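Side-chain contacts in DinB-like domain-containing protein (Enterococcus faecalis, PDB 3CEX), which is of unknown function but belongs to the DinB superfamily, whose members fold as four-helix bundles and include metal-dependent enzymes: residues L47-A52 and E76-D81; R53-Q58 and A116-Y121. All blocks are in the same frame, centred on the assembly; numbering follows the deposited sequence.

Contact 1 of 2, residues L47-A52 and E76-D81; sequences LMWHTA and EKFALD
On the helix whose W49 meets F78 and L80, the carbonyl oxygen L47 O takes two donors from T51. The backbone T51 N reaches L47 O at 3.0 Å. The hydroxyl T51 OG1 donates to the same L47 O at 2.8 Å. The two donors come from opposite faces of the carbonyl plane. T51 faces the bundle interior, near F21, A155 and H158, where this second bond satisfies its buried hydroxyl. W49 leaves the same turn toward segment 76-81. Its CG lies anti to the backbone N (chi1 165°), which sends the indole out from helix 44-62. W49 CD1 sits over one face of the F78 ring, near its rim, and comes within 3.8 Å of F78 CE2. The five-membered ring of W49 and the F78 ring have centroids 5.2 Å apart. Their planes meet obliquely, at 59°. L80 adds one methyl, CD1, which lies beside NE1 and the ring-fusion carbon CE2 of the indole. L80 CD1 is 3.8 Å from W49 NE1 and 3.9 Å from W49 CE2. It stands 3.6 Å above the indole plane, toward the rim. Between the two partners, A79 leaves the helix with a positive phi (46°). That turn brings F78 and L80 to the same indole. W46, W69 and H91 also meet the W49 ring, and W69 meets F78 as well. No hydrogen bond crosses between the segments. The short helix 74-78 and the turn after it are therefore held to helix 44-62 here by aromatic and methyl packing, while the polar bonds of T51 stay within the long helix.

Contact 2 of 2, residues R53-Q58 and A116-Y121; sequences RELDLQ and ALTKSY
L55 packs against T118 where two long helices of the four-helix bundle, 44-62 and 104-124, run in roughly the same direction. This fits the up-down-down-up topology of the DinB fold. L55 CB comes within 3.6 Å of T118 OG1, and the two side chains cross at about a right angle. L55 CD2 is 3.9 Å from the same hydroxyl oxygen. T118 OG1 lies beside its own backbone N (chi1 -57°) and is hydrogen-bonded to S114 O, one turn back. The hydroxyl's proton is thus spent within its own helix, and its approach to L55 is a plain van der Waals contact. D56 follows. Its CB is directed away from helix 104-124, yet the carboxylate swings back far enough for OD1 to touch L117. D56 OD1 lies 3.9 Å from L117 CD2, a van der Waals touch. The polar work of this carboxylate is done with other partners. OD1 bonds L68 N, and OD2 bonds W69 N and Y110 OH. Three bonds thus fix a buried acid, and the amides at the start of helix 68-71 probably stabilise its charge. L117 CD2 also reaches 4.1 Å from D56 CA, so the methyl rests against the helix backbone.

Overall arrangement
Both contacts are buried and share helix 44-62; their segments on it adjoin, and the contact centres lie 15 Å apart. Contact 1 joins that helix to a short helix and turn outside the four long helices. Contact 2 lies inside the bundle, between two long helices. The chemistry follows this difference. Contact 1 is aromatic and aliphatic, with one large indole as its centre. Contact 2 uses small and branched side chains, and its polar groups are satisfied by other partners. W69 links the two regions: its ring meets W49 and F78, while its backbone N bonds D56. Contact 1 also has the second subunit nearby, through Y164 of that chain packing on L47.

Contact 1 of 2, residues L47-A52 and E76-D81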
ATOM      1  N   LEU A  47       7.004 -10.321   6.292  1.00 26.95           N
ATOM      2  CA  LEU A  47       6.331  -9.422   5.335  1.00 27.62           C
ATOM      3  C   LEU A  47       6.938  -9.477   3.942  1.00 28.23           C
ATOM      4  O   LEU A  47       6.221  -9.518   2.943  1.00 28.91           O
ATOM      5  CB  LEU A  47       6.345  -7.976   5.862  1.00 27.03           C
ATOM      6  CG  LEU A  47       5.423  -7.786   7.064  1.00 25.79           C
ATOM      7  CD1 LEU A  47       5.730  -6.506   7.834  1.00 27.37           C
ATOM      8  CD2 LEU A  47       3.919  -7.803   6.582  1.00 26.28           C
HETATM    9  N   MSE A  48       8.260  -9.469   3.868  1.00 28.91           N
HETATM   10  CA  MSE A  48       8.954  -9.545   2.567  1.00 30.32           C
HETATM   11  C   MSE A  48       8.837 -10.915   1.933  1.00 28.84           C
HETATM   12  O   MSE A  48       8.597 -11.014   0.766  1.00 28.89           O
HETATM   13  CB  MSE A  48      10.434  -9.218   2.720  1.00 29.61           C
HETATM   14  CG  MSE A  48      10.698  -7.818   2.656  1.00 35.01           C
HETATM   15 SE   MSE A  48      12.578  -7.327   2.572  0.80 39.17          SE
HETATM   16  CE  MSE A  48      13.055  -7.389   0.716  1.00 32.43           C
ATOM     17  N   TRP A  49       9.010 -11.973   2.712  1.00 29.10           N
ATOM     18  CA  TRP A  49       8.804 -13.329   2.199  1.00 28.91           C
ATOM     19  C   TRP A  49       7.364 -13.499   1.712  1.00 28.75           C
ATOM     20  O   TRP A  49       7.110 -14.007   0.609  1.00 26.91           O
ATOM     21  CB  TRP A  49       9.087 -14.342   3.307  1.00 28.69           C
ATOM     22  CG  TRP A  49       8.577 -15.693   2.986  1.00 29.12           C
ATOM     23  CD1 TRP A  49       9.190 -16.624   2.193  1.00 29.15           C
ATOM     24  CD2 TRP A  49       7.339 -16.290   3.420  1.00 28.42           C
ATOM     25  NE1 TRP A  49       8.425 -17.734   2.126  1.00 28.83           N
ATOM     26  CE2 TRP A  49       7.288 -17.562   2.866  1.00 28.50           C
ATOM     27  CE3 TRP A  49       6.275 -15.855   4.230  1.00 28.93           C
ATOM     28  CZ2 TRP A  49       6.222 -18.442   3.103  1.00 29.34           C
ATOM     29  CZ3 TRP A  49       5.240 -16.691   4.457  1.00 28.54           C
ATOM     30  CH2 TRP A  49       5.202 -17.981   3.889  1.00 30.33           C
ATOM     31  N   HIS A  50       6.407 -13.033   2.524  1.00 28.13           N
ATOM     32  CA  HIS A  50       5.003 -13.181   2.164  1.00 29.04           C
ATOM     33  C   HIS A  50       4.640 -12.426   0.896  1.00 28.72           C
ATOM     34  O   HIS A  50       3.914 -12.944   0.081  1.00 28.43           O
ATOM     35  CB  HIS A  50       4.055 -12.731   3.268  1.00 30.84           C
ATOM     36  CG  HIS A  50       2.655 -12.496   2.782  1.00 32.93           C
ATOM     37  ND1 HIS A  50       1.744 -13.513   2.637  1.00 34.37           N
ATOM     38  CD2 HIS A  50       2.028 -11.366   2.368  1.00 37.34           C
ATOM     39  CE1 HIS A  50       0.605 -13.021   2.175  1.00 35.48           C
ATOM     40  NE2 HIS A  50       0.752 -11.723   1.991  1.00 37.74           N
ATOM     41  N   THR A  51       5.144 -11.200   0.750  1.00 28.43           N
ATOM     42  CA  THR A  51       4.903 -10.405  -0.450  1.00 28.21           C
ATOM     43  C   THR A  51       5.491 -11.105  -1.676  1.00 28.88           C
ATOM     44  O   THR A  51       4.813 -11.218  -2.684  1.00 28.47           O
ATOM     45  CB  THR A  51       5.440  -8.982  -0.277  1.00 28.89           C
ATOM     46  OG1 THR A  51       4.722  -8.383   0.824  1.00 29.57           O
ATOM     47  CG2 THR A  51       5.262  -8.109  -1.581  1.00 28.24           C
ATOM     48  N   ALA A  52       6.740 -11.562  -1.596  1.00 28.15           N
ATOM     49  CA  ALA A  52       7.359 -12.293  -2.705  1.00 28.74           C
ATOM     50  C   ALA A  52       6.559 -13.566  -2.985  1.00 29.45           C
ATOM     51  O   ALA A  52       6.298 -13.893  -4.145  1.00 29.52           O
ATOM     52  CB  ALA A  52       8.803 -12.618  -2.399  1.00 27.71           C
ATOM     53  N   GLU A  76      14.307 -24.441  -0.803  1.00 31.84           N
ATOM     54  CA  GLU A  76      15.552 -25.021  -0.236  1.00 31.97           C
ATOM     55  C   GLU A  76      16.517 -23.983   0.341  1.00 31.41           C
ATOM     56  O   GLU A  76      17.222 -24.261   1.289  1.00 31.11           O
ATOM     57  CB  GLU A  76      16.295 -25.839  -1.289  1.00 32.98           C
ATOM     58  CG  GLU A  76      15.562 -27.112  -1.725  1.00 38.08           C
ATOM     59  CD  GLU A  76      14.706 -26.922  -2.964  1.00 43.91           C
ATOM     60  OE1 GLU A  76      14.281 -25.782  -3.241  1.00 50.69           O
ATOM     61  OE2 GLU A  76      14.444 -27.918  -3.666  1.00 50.40           O
ATOM     62  N   LYS A  77      16.536 -22.778  -0.217  1.00 31.59           N
ATOM     63  CA  LYS A  77      17.381 -21.688   0.300  1.00 32.00           C
ATOM     64  C   LYS A  77      16.864 -21.142   1.610  1.00 30.87           C
ATOM     65  O   LYS A  77      17.641 -20.792   2.496  1.00 30.60           O
ATOM     66  CB  LYS A  77      17.433 -20.530  -0.691  1.00 33.63           C
ATOM     67  CG  LYS A  77      17.914 -20.889  -2.092  1.00 36.72           C
ATOM     68  CD  LYS A  77      19.235 -21.558  -2.078  1.00 43.08           C
ATOM     69  CE  LYS A  77      20.339 -20.671  -1.579  1.00 45.13           C
ATOM     70  NZ  LYS A  77      21.627 -21.384  -1.869  1.00 47.84           N
ATOM     71  N   PHE A  78      15.534 -21.047   1.708  1.00 29.57           N
ATOM     72  CA  PHE A  78      14.874 -20.543   2.888  1.00 28.91           C
ATOM     73  C   PHE A  78      14.910 -21.598   3.999  1.00 28.80           C
ATOM     74  O   PHE A  78      15.090 -21.256   5.168  1.00 30.00           O
ATOM     75  CB  PHE A  78      13.435 -20.116   2.556  1.00 27.80           C
ATOM     76  CG  PHE A  78      13.325 -18.712   2.039  1.00 28.12           C
ATOM     77  CD1 PHE A  78      13.490 -18.430   0.698  1.00 26.32           C
ATOM     78  CD2 PHE A  78      13.043 -17.671   2.904  1.00 27.67           C
ATOM     79  CE1 PHE A  78      13.366 -17.126   0.234  1.00 29.54           C
ATOM     80  CE2 PHE A  78      12.944 -16.380   2.445  1.00 28.62           C
ATOM     81  CZ  PHE A  78      13.094 -16.107   1.113  1.00 26.98           C
ATOM     82  N   ALA A  79      14.721 -22.861   3.625  1.00 28.40           N
ATOM     83  CA  ALA A  79      14.654 -24.003   4.566  1.00 29.21           C
ATOM     84  C   ALA A  79      13.758 -23.737   5.779  1.00 29.20           C
ATOM     85  O   ALA A  79      14.149 -23.960   6.931  1.00 28.59           O
ATOM     86  CB  ALA A  79      16.063 -24.463   4.997  1.00 28.07           C
ATOM     87  N   LEU A  80      12.546 -23.279   5.503  1.00 29.60           N
ATOM     88  CA  LEU A  80      11.586 -22.948   6.559  1.00 31.21           C
ATOM     89  C   LEU A  80      11.123 -24.203   7.301  1.00 32.09           C
ATOM     90  O   LEU A  80      10.955 -25.250   6.693  1.00 31.56           O
ATOM     91  CB  LEU A  80      10.380 -22.206   5.972  1.00 30.31           C
ATOM     92  CG  LEU A  80      10.592 -20.833   5.315  1.00 30.78           C
ATOM     93  CD1 LEU A  80       9.245 -20.224   4.941  1.00 31.84           C
ATOM     94  CD2 LEU A  80      11.367 -19.927   6.232  1.00 30.34           C
ATOM     95  N   ASP A  81      10.926 -24.094   8.614  1.00 34.24           N
ATOM     96  CA  ASP A  81      10.306 -25.189   9.375  1.00 35.09           C
ATOM     97  C   ASP A  81       8.782 -25.133   9.220  1.00 35.87           C
ATOM     98  O   ASP A  81       8.038 -25.162  10.187  1.00 36.80           O
ATOM     99  CB  ASP A  81      10.735 -25.144  10.846  1.00 35.70           C
ATOM    100  CG  ASP A  81      10.507 -26.484  11.590  1.00 37.96           C
ATOM    101  OD1 ASP A  81      10.275 -27.592  10.964  1.00 41.25           O
ATOM    102  OD2 ASP A  81      10.594 -26.407  12.847  1.00 44.80           O
TER

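Contact 2 of 2, residues R53-Q58 and A116-Y121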
ATOM      1  N   ARG A  53       6.155 -14.263  -1.937  1.00 30.50           N
ATOM      2  CA  ARG A  53       5.431 -15.521  -2.075  1.00 31.61           C
ATOM      3  C   ARG A  53       4.049 -15.332  -2.719  1.00 32.45           C
ATOM      4  O   ARG A  53       3.634 -16.135  -3.570  1.00 33.03           O
ATOM      5  CB  ARG A  53       5.350 -16.207  -0.697  1.00 32.61           C
ATOM      6  CG  ARG A  53       4.855 -17.612  -0.648  1.00 35.12           C
ATOM      7  CD  ARG A  53       5.894 -18.635  -1.017  1.00 41.19           C
ATOM      8  NE  ARG A  53       5.455 -19.921  -0.470  1.00 46.31           N
ATOM      9  CZ  ARG A  53       4.783 -20.867  -1.128  1.00 48.28           C
ATOM     10  NH1 ARG A  53       4.478 -20.736  -2.413  1.00 51.62           N
ATOM     11  NH2 ARG A  53       4.429 -21.976  -0.492  1.00 50.79           N
ATOM     12  N   GLU A  54       3.345 -14.267  -2.346  1.00 32.40           N
ATOM     13  CA  GLU A  54       2.019 -14.057  -2.865  1.00 33.76           C
ATOM     14  C   GLU A  54       2.015 -13.586  -4.338  1.00 33.32           C
ATOM     15  O   GLU A  54       1.139 -13.991  -5.100  1.00 32.91           O
ATOM     16  CB  GLU A  54       1.260 -13.071  -1.963  1.00 34.59           C
ATOM     17  CG  GLU A  54      -0.161 -12.863  -2.349  1.00 40.83           C
ATOM     18  CD  GLU A  54      -1.100 -13.992  -1.938  1.00 45.94           C
ATOM     19  OE1 GLU A  54      -0.664 -15.145  -1.716  1.00 52.58           O
ATOM     20  OE2 GLU A  54      -2.307 -13.713  -1.842  1.00 52.67           O
ATOM     21  N   LEU A  55       2.931 -12.687  -4.707  1.00 32.47           N
ATOM     22  CA  LEU A  55       3.151 -12.346  -6.131  1.00 32.50           C
ATOM     23  C   LEU A  55       3.485 -13.592  -6.958  1.00 32.49           C
ATOM     24  O   LEU A  55       2.908 -13.843  -8.031  1.00 32.06           O
ATOM     25  CB  LEU A  55       4.276 -11.313  -6.271  1.00 31.82           C
ATOM     26  CG  LEU A  55       4.020  -9.898  -5.682  1.00 32.17           C
ATOM     27  CD1 LEU A  55       5.283  -9.022  -5.715  1.00 30.56           C
ATOM     28  CD2 LEU A  55       2.853  -9.213  -6.416  1.00 31.84           C
ATOM     29  N   ASP A  56       4.480 -14.338  -6.493  1.00 31.68           N
ATOM     30  CA  ASP A  56       4.868 -15.595  -7.111  1.00 32.33           C
ATOM     31  C   ASP A  56       3.648 -16.525  -7.317  1.00 31.49           C
ATOM     32  O   ASP A  56       3.265 -16.825  -8.448  1.00 31.73           O
ATOM     33  CB  ASP A  56       5.944 -16.275  -6.229  1.00 31.53           C
ATOM     34  CG  ASP A  56       6.528 -17.541  -6.844  1.00 32.70           C
ATOM     35  OD1 ASP A  56       6.364 -17.782  -8.064  1.00 30.34           O
ATOM     36  OD2 ASP A  56       7.204 -18.282  -6.083  1.00 30.69           O
ATOM     37  N   LEU A  57       3.028 -16.949  -6.229  1.00 31.59           N
ATOM     38  CA  LEU A  57       1.887 -17.877  -6.323  1.00 32.73           C
ATOM     39  C   LEU A  57       0.738 -17.372  -7.204  1.00 31.95           C
ATOM     40  O   LEU A  57       0.191 -18.117  -8.011  1.00 29.84           O
ATOM     41  CB  LEU A  57       1.345 -18.209  -4.939  1.00 34.12           C
ATOM     42  CG  LEU A  57       2.191 -19.211  -4.149  1.00 38.00           C
ATOM     43  CD1 LEU A  57       1.565 -19.386  -2.761  1.00 42.17           C
ATOM     44  CD2 LEU A  57       2.325 -20.542  -4.874  1.00 41.93           C
ATOM     45  N   GLN A  58       0.364 -16.115  -7.051  1.00 32.14           N
ATOM     46  CA  GLN A  58      -0.791 -15.615  -7.805  1.00 33.13           C
ATOM     47  C   GLN A  58      -0.514 -15.438  -9.297  1.00 33.38           C
ATOM     48  O   GLN A  58      -1.366 -15.783 -10.134  1.00 32.87           O
ATOM     49  CB  GLN A  58      -1.286 -14.295  -7.247  1.00 33.48           C
ATOM     50  CG  GLN A  58      -1.853 -14.369  -5.824  1.00 36.24           C
ATOM     51  CD  GLN A  58      -3.149 -15.133  -5.693  1.00 41.99           C
ATOM     52  OE1 GLN A  58      -3.589 -15.858  -6.604  1.00 44.50           O
ATOM     53  NE2 GLN A  58      -3.762 -14.999  -4.529  1.00 45.63           N
ATOM     54  N   ALA A 116      10.004  -9.279 -10.777  1.00 30.72           N
ATOM     55  CA  ALA A 116      10.322  -9.454 -12.201  1.00 31.15           C
ATOM     56  C   ALA A 116       9.259 -10.268 -12.929  1.00 30.77           C
ATOM     57  O   ALA A 116       8.827  -9.901 -14.015  1.00 31.29           O
ATOM     58  CB  ALA A 116      11.688 -10.130 -12.395  1.00 30.98           C
ATOM     59  N   LEU A 117       8.896 -11.394 -12.341  1.00 30.48           N
ATOM     60  CA  LEU A 117       7.847 -12.260 -12.861  1.00 30.38           C
ATOM     61  C   LEU A 117       6.535 -11.483 -13.054  1.00 29.54           C
ATOM     62  O   LEU A 117       5.873 -11.587 -14.103  1.00 28.83           O
ATOM     63  CB  LEU A 117       7.612 -13.427 -11.888  1.00 30.16           C
ATOM     64  CG  LEU A 117       6.529 -14.447 -12.284  1.00 31.54           C
ATOM     65  CD1 LEU A 117       7.006 -15.378 -13.438  1.00 33.25           C
ATOM     66  CD2 LEU A 117       6.069 -15.262 -11.040  1.00 31.18           C
ATOM     67  N   THR A 118       6.172 -10.715 -12.032  1.00 29.66           N
ATOM     68  CA  THR A 118       4.926  -9.939 -12.034  1.00 29.93           C
ATOM     69  C   THR A 118       4.976  -8.938 -13.185  1.00 29.86           C
ATOM     70  O   THR A 118       4.054  -8.856 -13.985  1.00 27.67           O
ATOM     71  CB  THR A 118       4.695  -9.253 -10.677  1.00 29.57           C
ATOM     72  OG1 THR A 118       4.684 -10.253  -9.645  1.00 30.84           O
ATOM     73  CG2 THR A 118       3.363  -8.475 -10.654  1.00 29.24           C
ATOM     74  N   LYS A 119       6.082  -8.217 -13.295  1.00 30.86           N
ATOM     75  CA  LYS A 119       6.202  -7.181 -14.329  1.00 32.09           C
ATOM     76  C   LYS A 119       6.195  -7.762 -15.734  1.00 32.31           C
ATOM     77  O   LYS A 119       5.675  -7.135 -16.661  1.00 33.28           O
ATOM     78  CB  LYS A 119       7.465  -6.357 -14.115  1.00 32.95           C
ATOM     79  CG  LYS A 119       7.406  -5.478 -12.874  1.00 34.96           C
ATOM     80  CD  LYS A 119       8.791  -4.864 -12.550  1.00 35.62           C
ATOM     81  CE  LYS A 119       8.908  -3.489 -13.046  1.00 38.42           C
ATOM     82  NZ  LYS A 119      10.287  -2.911 -12.816  1.00 40.62           N
ATOM     83  N   SER A 120       6.800  -8.938 -15.893  1.00 31.61           N
ATOM     84  CA  SER A 120       6.762  -9.677 -17.133  1.00 32.14           C
ATOM     85  C   SER A 120       5.334 -10.053 -17.496  1.00 31.04           C
ATOM     86  O   SER A 120       4.935  -9.868 -18.624  1.00 30.13           O
ATOM     87  CB  SER A 120       7.600 -10.949 -17.041  1.00 32.32           C
ATOM     88  OG  SER A 120       7.489 -11.706 -18.242  1.00 36.45           O
ATOM     89  N   TYR A 121       4.569 -10.540 -16.531  1.00 30.44           N
ATOM     90  CA  TYR A 121       3.186 -10.909 -16.797  1.00 30.25           C
ATOM     91  C   TYR A 121       2.395  -9.665 -17.210  1.00 29.95           C
ATOM     92  O   TYR A 121       1.668  -9.690 -18.217  1.00 28.59           O
ATOM     93  CB  TYR A 121       2.533 -11.609 -15.589  1.00 30.25           C
ATOM     94  CG  TYR A 121       1.143 -12.141 -15.898  1.00 30.58           C
ATOM     95  CD1 TYR A 121       0.968 -13.380 -16.497  1.00 32.04           C
ATOM     96  CD2 TYR A 121       0.014 -11.404 -15.608  1.00 32.43           C
ATOM     97  CE1 TYR A 121      -0.307 -13.860 -16.803  1.00 31.96           C
ATOM     98  CE2 TYR A 121      -1.265 -11.880 -15.915  1.00 30.56           C
ATOM     99  CZ  TYR A 121      -1.406 -13.098 -16.507  1.00 31.53           C
ATOM    100  OH  TYR A 121      -2.658 -13.535 -16.822  1.00 32.58           O
TER